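Local coordinates for immunity protein (PDB 4Q7O) that probably protects Neisseria meningitidis from a toxin of contact-dependent growth inhibition by binding and neutralising it, as immunity proteins of such systems do, at residues Asn13-Asn18 with Ala107-Asn112; Cys43-Thr48 with Lys130-Thr135; Arg67-Tyr72 with Asn76-Ile81. One frame throughout, in Å; residues are numbered along the deposited sequence.

How the contacts relate
From the N terminus, helix 10-18 supplies the first half of contact 1 and helix 37-46 that of contact 2. The chain then runs through the four-stranded antiparallel sheet, and in the long loop between strands 58-62 and 86-91 contact 3 closes a short loop of its own, enclosed by both larger ones. Helix 104-121 completes contact 1 and helix 126-139 completes contact 2, so these two closures cross along the sequence. They also touch in space: OH of Tyr-108 lies 3.3 Å from O of Ile-47, probably a hydrogen bond. Contact 3 stands apart, its centre about 25 Å from that of contact 2, on the other side of the chain's centre.

Contact 1: Asn13-Asn18 with Ala107-Asn112; sequences NKKSIN and AYHYFN
Lys-15 and Ser-16 meet His-109 and Tyr-110 in a sparse, partly buried helix-helix contact, where the N-terminal helix 10-18 lies against the long helix 104-121. The two short axes run roughly antiparallel, at 149°, and come no closer than 10.5 Å, so long side chains have to bridge the gap. Tyr-110 and Lys-15 share this work. CE1 of Tyr-110 approaches the backbone of helix 10-18 obliquely, 3.8 Å from CA of Ser-16, and the same CE1 stands 3.9 Å from CB of Ser-16. Lys-15 adds its aliphatic chain at the exposed border: CG lies 4.0 Å from CE1 of Tyr-110. Within this alpha/beta fold, which combines a helical part with a four-stranded antiparallel sheet, the contact fastens the start of the chain to the helix that follows the last strand. The phenol OH of Tyr-110 reaches beyond Ser-16 to hydrogen-bond with His-21 and Asn-19, just after helix 10-18, while OG of Ser-16 bonds to O of Leu-12 and to Ser-25. Bends at chi2 (84°) and chi3 (75°) fold Lys-15 across His-109 at about a right angle. Its CE comes to the imidazole edge, near the ring plane, 3.5 Å from NE2 of His-109. The ammonium NZ of Lys-15 is 4.3 Å from the same NE2, a proximity that would probably disfavour a second proton on the imidazole.

Contact 2: Cys43-Thr48 with Lys130-Thr135; sequences CFKNIT and KEIQKT
Ile-132 is the first residue of 130-135 to touch 43-48, and it straddles Phe-44 and Lys-45 with separate branches. Its CD1 meets the aliphatic part of Lys-45, 3.6 Å from CG, and the two side chains cross at about a right angle. The other branch, CG2, reaches the base of Phe-44: it lies 4.0 Å from O of Phe-44 and 4.2 Å from CB of Phe-44. The phenylalanine thus offers its CB here, while its side chain also touches Ile-115 of helix 104-121, which Ile-132 touches as well. The Lys-45 chain bends at chi3 (-113°), past the CG that touches Ile-132, and NZ forms a salt bridge with Glu-42 on its own helix. These contacts pack helix 37-46 against the C-terminal helix 126-139, with helix 104-121 beside both, in the helical part of an alpha/beta fold; OH of Tyr-136, on helix 126-139, strengthens the join by a hydrogen bond to O of Phe-44. Gln-133, next in sequence, ties its helix to 104-121 through a weak hydrogen bond from NE2 to OD1 of Asn-112. One turn after Ile-132, Thr-135 brings its methyl to Thr-48, which lies in the turn after helix 37-46. With CG2 opposite the backbone N about its first torsion, Thr-135 presents that methyl 3.7 Å from OG1 of Thr-48 and 3.8 Å from CG2 of Thr-48. The hydroxyl of Thr-48 gives its proton to O of Lys-45, at 2.8 Å and in the carbonyl plane. That oxygen also accepts from N of Thr-48, so two bonds from one residue grip it, and the one from OG1 helps fix the rotation of the Thr-48 side chain.

Contact 3: Arg67-Tyr72 with Asn76-Ile81; sequences RWIGDY and NGFEYI
Phe-78 lies across Ile-69 at about a right angle and also meets the backbone of Tyr-72, joining two turns of the long loop between strands 58-62 and 86-91 of the antiparallel sheet. Residues 70-72 form a short 3-10 turn, and in the second turn N of Ile-81 bonds to O of Phe-78. A chi1 of 175° carries the Phe-78 ring away from its own backbone N and along the first turn. Its CE1 is 3.9 Å from CD1 of Ile-69, and CD1 of Phe-78 packs 3.7 Å from CB of Tyr-72. Ile-81 meets the other two side chains. Its CG2 faces CD1 of Ile-69 tip to tip at 3.9 Å, whereas the Ile-81 and Tyr-72 side chains cross at about a right angle, with CD1 of Ile-81 4.0 Å from CD2 of Tyr-72, oblique to that ring. Ile-63 touches Ile-69, Tyr-72 and Ile-81, and Ile-101 touches Tyr-72 and Ile-81, so this apolar cluster packs against strand 98-103, at the edge of the sheet. Two carbonyl oxygens also approach the phenylalanine ring obliquely: O of Ile-69 is 3.7 Å from CE1 of Phe-78, and O of Tyr-72 is 3.2 Å from CD1 of Phe-78.

Contact 1: Asn13-Asn18 with Ala107-Asn112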
loop_
_atom_site.group_PDB
_atom_site.type_symbol
_atom_site.label_atom_id
_atom_site.label_comp_id
_atom_site.label_asym_id
_atom_site.label_seq_id
_atom_site.Cartn_x
_atom_site.Cartn_y
_atom_site.Cartn_z
ATOM N N ASN B 13 -2.069 -7.755 3.708
ATOM C CA ASN B 13 -2.759 -6.630 3.099
ATOM C C ASN B 13 -4.066 -6.323 3.798
ATOM O O ASN B 13 -4.393 -5.165 4.017
ATOM C CB ASN B 13 -3.022 -6.881 1.606
ATOM C CG ASN B 13 -1.871 -6.445 0.728
ATOM O OD1 ASN B 13 -1.644 -5.244 0.533
ATOM N ND2 ASN B 13 -1.159 -7.410 0.162
ATOM N N LYS B 14 -4.830 -7.357 4.129
ATOM C CA LYS B 14 -6.100 -7.136 4.814
ATOM C C LYS B 14 -5.886 -6.347 6.108
ATOM O O LYS B 14 -6.533 -5.323 6.345
ATOM C CB LYS B 14 -6.787 -8.471 5.092
ATOM C CG LYS B 14 -8.056 -8.369 5.911
ATOM C CD LYS B 14 -8.765 -9.718 5.965
ATOM C CE LYS B 14 -10.009 -9.664 6.832
ATOM N NZ LYS B 14 -10.729 -10.974 6.849
ATOM N N LYS B 15 -4.953 -6.806 6.932
ATOM C CA LYS B 15 -4.744 -6.173 8.224
ATOM C C LYS B 15 -4.169 -4.775 8.074
ATOM O O LYS B 15 -4.665 -3.827 8.672
ATOM C CB LYS B 15 -3.846 -7.026 9.123
ATOM C CG LYS B 15 -3.836 -6.583 10.574
ATOM C CD LYS B 15 -5.018 -7.186 11.334
ATOM C CE LYS B 15 -4.794 -8.664 11.638
ATOM N NZ LYS B 15 -5.963 -9.290 12.319
ATOM N N SER B 16 -3.148 -4.634 7.241
ATOM C CA SER B 16 -2.500 -3.342 7.105
ATOM C C SER B 16 -3.424 -2.288 6.477
ATOM O O SER B 16 -3.472 -1.150 6.944
ATOM C CB SER B 16 -1.167 -3.470 6.357
ATOM O OG SER B 16 -1.358 -3.992 5.055
ATOM N N ILE B 17 -4.158 -2.663 5.433
ATOM C CA ILE B 17 -5.107 -1.744 4.816
ATOM C C ILE B 17 -6.197 -1.341 5.804
ATOM O O ILE B 17 -6.539 -0.162 5.919
ATOM C CB ILE B 17 -5.710 -2.338 3.519
ATOM C CG1 ILE B 17 -4.632 -2.397 2.435
ATOM C CG2 ILE B 17 -6.920 -1.530 3.044
ATOM C CD1 ILE B 17 -5.027 -3.245 1.249
ATOM N N ASN B 18 -6.730 -2.303 6.546
ATOM C CA ASN B 18 -7.763 -1.972 7.521
ATOM C C ASN B 18 -7.257 -1.090 8.662
ATOM O O ASN B 18 -8.040 -0.394 9.304
ATOM C CB ASN B 18 -8.446 -3.238 8.047
ATOM C CG ASN B 18 -9.438 -3.806 7.056
ATOM O OD1 ASN B 18 -10.011 -3.072 6.243
ATOM N ND2 ASN B 18 -9.648 -5.114 7.113
ATOM N N ALA B 107 4.629 -3.845 14.585
ATOM C CA ALA B 107 5.516 -4.279 13.505
ATOM C C ALA B 107 5.740 -5.790 13.531
ATOM O O ALA B 107 5.657 -6.450 12.494
ATOM C CB ALA B 107 6.843 -3.552 13.564
ATOM N N TYR B 108 6.014 -6.346 14.707
ATOM C CA TYR B 108 6.168 -7.796 14.806
ATOM C C TYR B 108 4.905 -8.552 14.387
ATOM O O TYR B 108 4.986 -9.595 13.750
ATOM C CB TYR B 108 6.608 -8.216 16.207
ATOM C CG TYR B 108 8.105 -8.246 16.366
ATOM C CD1 TYR B 108 8.846 -9.358 15.970
ATOM C CD2 TYR B 108 8.786 -7.169 16.902
ATOM C CE1 TYR B 108 10.223 -9.392 16.112
ATOM C CE2 TYR B 108 10.168 -7.197 17.054
ATOM C CZ TYR B 108 10.878 -8.308 16.656
ATOM O OH TYR B 108 12.248 -8.329 16.796
ATOM N N HIS B 109 3.748 -8.019 14.761
ATOM C CA HIS B 109 2.452 -8.541 14.336
ATOM C C HIS B 109 2.396 -8.594 12.806
ATOM O O HIS B 109 2.090 -9.635 12.221
ATOM C CB HIS B 109 1.367 -7.628 14.925
ATOM C CG HIS B 109 -0.041 -7.971 14.545
ATOM N ND1 HIS B 109 -0.694 -9.087 15.022
ATOM C CD2 HIS B 109 -0.948 -7.289 13.809
ATOM C CE1 HIS B 109 -1.934 -9.098 14.561
ATOM N NE2 HIS B 109 -2.116 -8.017 13.824
ATOM N N TYR B 110 2.729 -7.486 12.154
ATOM C CA TYR B 110 2.744 -7.468 10.692
ATOM C C TYR B 110 3.760 -8.433 10.095
ATOM O O TYR B 110 3.465 -9.116 9.121
ATOM C CB TYR B 110 3.029 -6.065 10.172
ATOM C CG TYR B 110 1.887 -5.083 10.293
ATOM C CD1 TYR B 110 0.580 -5.456 9.996
ATOM C CD2 TYR B 110 2.125 -3.765 10.681
ATOM C CE1 TYR B 110 -0.459 -4.550 10.084
ATOM C CE2 TYR B 110 1.084 -2.846 10.772
ATOM C CZ TYR B 110 -0.204 -3.247 10.478
ATOM O OH TYR B 110 -1.236 -2.349 10.559
ATOM N N PHE B 111 4.962 -8.475 10.658
ATOM C CA PHE B 111 6.001 -9.352 10.120
ATOM C C PHE B 111 5.621 -10.825 10.243
ATOM O O PHE B 111 5.905 -11.631 9.357
ATOM C CB PHE B 111 7.354 -9.073 10.782
ATOM C CG PHE B 111 8.127 -7.967 10.123
ATOM C CD1 PHE B 111 7.562 -6.707 9.945
ATOM C CD2 PHE B 111 9.414 -8.187 9.660
ATOM C CE1 PHE B 111 8.276 -5.687 9.331
ATOM C CE2 PHE B 111 10.133 -7.172 9.046
ATOM C CZ PHE B 111 9.564 -5.922 8.884
ATOM N N ASN B 112 4.964 -11.173 11.341
ATOM C CA ASN B 112 4.545 -12.546 11.555
ATOM C C ASN B 112 3.466 -12.938 10.544
ATOM O O ASN B 112 3.462 -14.054 10.015
ATOM C CB ASN B 112 4.050 -12.725 12.988
ATOM C CG ASN B 112 3.823 -14.170 13.334
ATOM O OD1 ASN B 112 4.745 -14.991 13.282
ATOM N ND2 ASN B 112 2.597 -14.494 13.703
#

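Contact 2: Cys43-Thr48 with Lys130-Thr135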
loop_
_atom_site.group_PDB
_atom_site.type_symbol
_atom_site.label_atom_id
_atom_site.label_comp_id
_atom_site.label_asym_id
_atom_site.label_seq_id
_atom_site.Cartn_x
_atom_site.Cartn_y
_atom_site.Cartn_z
ATOM N N CYS B 43 15.327 -9.521 5.170
ATOM C CA CYS B 43 14.379 -8.493 5.587
ATOM C C CYS B 43 13.535 -8.963 6.782
ATOM O O CYS B 43 13.358 -8.226 7.749
ATOM C CB CYS B 43 13.471 -8.096 4.415
ATOM S SG CYS B 43 12.129 -6.990 4.844
ATOM N N PHE B 44 13.037 -10.198 6.726
ATOM C CA PHE B 44 12.277 -10.762 7.843
ATOM C C PHE B 44 13.133 -10.911 9.104
ATOM O O PHE B 44 12.644 -10.726 10.215
ATOM C CB PHE B 44 11.676 -12.129 7.483
ATOM C CG PHE B 44 10.461 -12.058 6.594
ATOM C CD1 PHE B 44 9.340 -11.339 6.984
ATOM C CD2 PHE B 44 10.413 -12.778 5.406
ATOM C CE1 PHE B 44 8.213 -11.301 6.180
ATOM C CE2 PHE B 44 9.290 -12.750 4.598
ATOM C CZ PHE B 44 8.191 -12.004 4.984
ATOM N N LYS B 45 14.407 -11.248 8.925
ATOM C CA LYS B 45 15.292 -11.526 10.061
ATOM C C LYS B 45 15.801 -10.289 10.785
ATOM O O LYS B 45 15.945 -10.296 12.013
ATOM C CB LYS B 45 16.513 -12.322 9.598
ATOM C CG LYS B 45 16.233 -13.761 9.296
ATOM C CD LYS B 45 17.525 -14.504 9.074
ATOM C CE LYS B 45 17.645 -14.963 7.647
ATOM N NZ LYS B 45 18.937 -15.664 7.412
ATOM N N ASN B 46 16.099 -9.240 10.024
ATOM C CA ASN B 46 16.844 -8.105 10.562
ATOM C C ASN B 46 16.109 -7.366 11.667
ATOM O O ASN B 46 16.732 -6.735 12.510
ATOM C CB ASN B 46 17.232 -7.123 9.456
ATOM C CG ASN B 46 18.494 -7.524 8.725
ATOM O OD1 ASN B 46 18.951 -8.664 8.809
ATOM N ND2 ASN B 46 19.063 -6.578 7.987
ATOM N N ILE B 47 14.785 -7.447 11.667
ATOM C CA ILE B 47 14.009 -6.778 12.703
ATOM C C ILE B 47 14.382 -7.297 14.103
ATOM O O ILE B 47 14.351 -6.547 15.074
ATOM C CB ILE B 47 12.486 -6.870 12.435
ATOM C CG1 ILE B 47 11.726 -5.818 13.257
ATOM C CG2 ILE B 47 11.960 -8.301 12.665
ATOM C CD1 ILE B 47 10.297 -5.604 12.793
ATOM N N THR B 48 14.783 -8.565 14.191
ATOM C CA THR B 48 15.152 -9.175 15.473
ATOM C C THR B 48 16.610 -8.950 15.846
ATOM O O THR B 48 16.989 -9.098 17.009
ATOM C CB THR B 48 14.928 -10.702 15.460
ATOM O OG1 THR B 48 15.935 -11.327 14.651
ATOM C CG2 THR B 48 13.552 -11.047 14.921
ATOM N N LYS B 130 9.747 -20.836 9.526
ATOM C CA LYS B 130 9.366 -21.251 10.872
ATOM C C LYS B 130 10.452 -20.903 11.887
ATOM O O LYS B 130 10.156 -20.500 13.014
ATOM C CB LYS B 130 9.043 -22.741 10.916
ATOM C CG LYS B 130 7.693 -23.066 10.314
ATOM C CD LYS B 130 6.601 -22.322 11.065
ATOM C CE LYS B 130 5.313 -22.301 10.285
ATOM N NZ LYS B 130 4.239 -21.590 11.041
ATOM N N GLU B 131 11.710 -21.042 11.484
ATOM C CA GLU B 131 12.813 -20.659 12.361
ATOM C C GLU B 131 12.770 -19.169 12.682
ATOM O O GLU B 131 13.030 -18.764 13.809
ATOM C CB GLU B 131 14.158 -21.021 11.732
ATOM C CG GLU B 131 14.517 -22.487 11.873
ATOM C CD GLU B 131 15.599 -22.920 10.907
ATOM O OE1 GLU B 131 15.936 -24.122 10.908
ATOM O OE2 GLU B 131 16.106 -22.064 10.147
ATOM N N ILE B 132 12.442 -18.357 11.685
ATOM C CA ILE B 132 12.361 -16.921 11.886
ATOM C C ILE B 132 11.159 -16.559 12.762
ATOM O O ILE B 132 11.266 -15.701 13.643
ATOM C CB ILE B 132 12.331 -16.170 10.543
ATOM C CG1 ILE B 132 13.633 -16.433 9.779
ATOM C CG2 ILE B 132 12.126 -14.664 10.764
ATOM C CD1 ILE B 132 13.591 -16.011 8.331
ATOM N N GLN B 133 10.025 -17.221 12.535
ATOM C CA GLN B 133 8.871 -17.061 13.421
ATOM C C GLN B 133 9.175 -17.449 14.867
ATOM O O GLN B 133 8.643 -16.851 15.798
ATOM C CB GLN B 133 7.683 -17.880 12.920
ATOM C CG GLN B 133 6.897 -17.198 11.826
ATOM C CD GLN B 133 5.683 -18.001 11.404
ATOM O OE1 GLN B 133 5.708 -19.231 11.410
ATOM N NE2 GLN B 133 4.604 -17.308 11.047
ATOM N N LYS B 134 10.015 -18.463 15.052
ATOM C CA LYS B 134 10.436 -18.875 16.387
ATOM C C LYS B 134 11.192 -17.738 17.052
ATOM O O LYS B 134 10.988 -17.446 18.233
ATOM C CB LYS B 134 11.330 -20.114 16.302
ATOM C CG LYS B 134 11.863 -20.592 17.644
ATOM C CD LYS B 134 12.941 -21.657 17.473
ATOM C CE LYS B 134 12.684 -22.512 16.244
ATOM N NZ LYS B 134 13.885 -23.284 15.827
ATOM N N THR B 135 12.061 -17.088 16.283
ATOM C CA THR B 135 12.810 -15.943 16.790
ATOM C C THR B 135 11.876 -14.795 17.185
ATOM O O THR B 135 12.106 -14.129 18.193
ATOM C CB THR B 135 13.875 -15.454 15.788
ATOM O OG1 THR B 135 14.738 -16.544 15.430
ATOM C CG2 THR B 135 14.719 -14.348 16.398
#

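Contact 3: Arg67-Tyr72 with Asn76-Ile81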
loop_
_atom_site.group_PDB
_atom_site.type_symbol
_atom_site.label_atom_id
_atom_site.label_comp_id
_atom_site.label_asym_id
_atom_site.label_seq_id
_atom_site.Cartn_x
_atom_site.Cartn_y
_atom_site.Cartn_z
ATOM N N ARG B 67 18.279 9.298 20.771
ATOM C CA ARG B 67 18.837 10.207 19.778
ATOM C C ARG B 67 17.738 11.081 19.174
ATOM O O ARG B 67 16.556 10.875 19.454
ATOM C CB ARG B 67 19.621 9.424 18.720
ATOM C CG ARG B 67 21.005 9.038 19.237
ATOM C CD ARG B 67 21.704 7.968 18.419
ATOM N NE ARG B 67 23.079 7.767 18.879
ATOM C CZ ARG B 67 23.447 6.920 19.842
ATOM N NH1 ARG B 67 24.726 6.818 20.180
ATOM N NH2 ARG B 67 22.545 6.166 20.460
ATOM N N TRP B 68 18.139 12.069 18.376
ATOM C CA TRP B 68 17.227 13.079 17.855
ATOM C C TRP B 68 16.057 12.454 17.115
ATOM O O TRP B 68 16.247 11.579 16.273
ATOM C CB TRP B 68 17.978 13.982 16.888
ATOM C CG TRP B 68 17.255 15.227 16.496
ATOM C CD1 TRP B 68 16.747 16.189 17.332
ATOM C CD2 TRP B 68 17.016 15.685 15.164
ATOM N NE1 TRP B 68 16.185 17.200 16.592
ATOM C CE2 TRP B 68 16.340 16.916 15.258
ATOM C CE3 TRP B 68 17.297 15.161 13.893
ATOM C CZ2 TRP B 68 15.939 17.639 14.130
ATOM C CZ3 TRP B 68 16.906 15.876 12.777
ATOM C CH2 TRP B 68 16.230 17.100 12.900
ATOM N N ILE B 69 14.847 12.915 17.413
ATOM C CA ILE B 69 13.671 12.469 16.665
ATOM C C ILE B 69 12.971 13.611 15.927
ATOM O O ILE B 69 11.887 13.433 15.386
ATOM C CB ILE B 69 12.674 11.698 17.550
ATOM C CG1 ILE B 69 12.164 12.573 18.694
ATOM C CG2 ILE B 69 13.324 10.432 18.098
ATOM C CD1 ILE B 69 11.018 11.952 19.475
ATOM N N GLY B 70 13.616 14.774 15.879
ATOM C CA GLY B 70 13.014 15.945 15.268
ATOM C C GLY B 70 12.623 15.776 13.812
ATOM O O GLY B 70 11.647 16.375 13.353
ATOM N N ASP B 71 13.368 14.961 13.074
ATOM C CA ASP B 71 13.036 14.741 11.667
ATOM C C ASP B 71 11.927 13.697 11.444
ATOM O O ASP B 71 11.587 13.379 10.301
ATOM C CB ASP B 71 14.286 14.435 10.837
ATOM C CG ASP B 71 15.063 13.250 11.358
ATOM O OD1 ASP B 71 14.712 12.728 12.440
ATOM O OD2 ASP B 71 16.045 12.850 10.688
ATOM N N TYR B 72 11.348 13.193 12.531
ATOM C CA TYR B 72 10.172 12.323 12.449
ATOM C C TYR B 72 8.867 13.073 12.728
ATOM O O TYR B 72 7.794 12.486 12.643
ATOM C CB TYR B 72 10.257 11.158 13.447
ATOM C CG TYR B 72 11.396 10.183 13.243
ATOM C CD1 TYR B 72 11.509 9.448 12.071
ATOM C CD2 TYR B 72 12.319 9.952 14.252
ATOM C CE1 TYR B 72 12.538 8.531 11.895
ATOM C CE2 TYR B 72 13.356 9.050 14.084
ATOM C CZ TYR B 72 13.460 8.338 12.907
ATOM O OH TYR B 72 14.486 7.430 12.747
ATOM N N ASN B 76 3.494 10.261 9.850
ATOM C CA ASN B 76 2.352 9.566 10.436
ATOM C C ASN B 76 2.838 8.571 11.479
ATOM O O ASN B 76 3.634 7.701 11.161
ATOM C CB ASN B 76 1.601 8.754 9.375
ATOM C CG ASN B 76 0.999 9.599 8.277
ATOM O OD1 ASN B 76 0.766 10.794 8.439
ATOM N ND2 ASN B 76 0.716 8.958 7.145
ATOM N N GLY B 77 2.363 8.687 12.713
ATOM C CA GLY B 77 2.785 7.767 13.749
ATOM C C GLY B 77 3.853 8.327 14.672
ATOM O O GLY B 77 4.276 7.649 15.606
ATOM N N PHE B 78 4.283 9.562 14.426
ATOM C CA PHE B 78 5.256 10.209 15.307
ATOM C C PHE B 78 4.884 10.078 16.785
ATOM O O PHE B 78 5.742 9.851 17.642
ATOM C CB PHE B 78 5.410 11.686 14.947
ATOM C CG PHE B 78 6.294 12.443 15.890
ATOM C CD1 PHE B 78 7.670 12.274 15.842
ATOM C CD2 PHE B 78 5.757 13.323 16.821
ATOM C CE1 PHE B 78 8.493 12.972 16.700
ATOM C CE2 PHE B 78 6.580 14.015 17.683
ATOM C CZ PHE B 78 7.946 13.838 17.623
ATOM N N GLU B 79 3.598 10.198 17.077
ATOM C CA GLU B 79 3.139 10.173 18.463
ATOM C C GLU B 79 3.414 8.859 19.211
ATOM O O GLU B 79 3.382 8.833 20.449
ATOM C CB GLU B 79 1.661 10.573 18.547
ATOM C CG GLU B 79 1.412 12.030 18.157
ATOM C CD GLU B 79 -0.022 12.473 18.378
ATOM O OE1 GLU B 79 -0.314 13.668 18.152
ATOM O OE2 GLU B 79 -0.860 11.630 18.769
ATOM N N TYR B 80 3.697 7.779 18.479
ATOM C CA TYR B 80 4.027 6.517 19.135
ATOM C C TYR B 80 5.361 6.564 19.864
ATOM O O TYR B 80 5.546 5.847 20.845
ATOM C CB TYR B 80 4.047 5.346 18.144
ATOM C CG TYR B 80 2.696 4.962 17.579
ATOM C CD1 TYR B 80 1.665 4.537 18.411
ATOM C CD2 TYR B 80 2.463 4.998 16.214
ATOM C CE1 TYR B 80 0.427 4.183 17.905
ATOM C CE2 TYR B 80 1.227 4.629 15.689
ATOM C CZ TYR B 80 0.214 4.229 16.543
ATOM O OH TYR B 80 -1.008 3.867 16.039
ATOM N N ILE B 81 6.293 7.387 19.384
ATOM C CA ILE B 81 7.664 7.328 19.898
ATOM C C ILE B 81 7.713 7.580 21.405
ATOM O O ILE B 81 8.395 6.863 22.140
ATOM C CB ILE B 81 8.619 8.300 19.158
ATOM C CG1 ILE B 81 8.654 7.986 17.659
ATOM C CG2 ILE B 81 10.015 8.207 19.744
ATOM C CD1 ILE B 81 9.385 9.029 16.831
#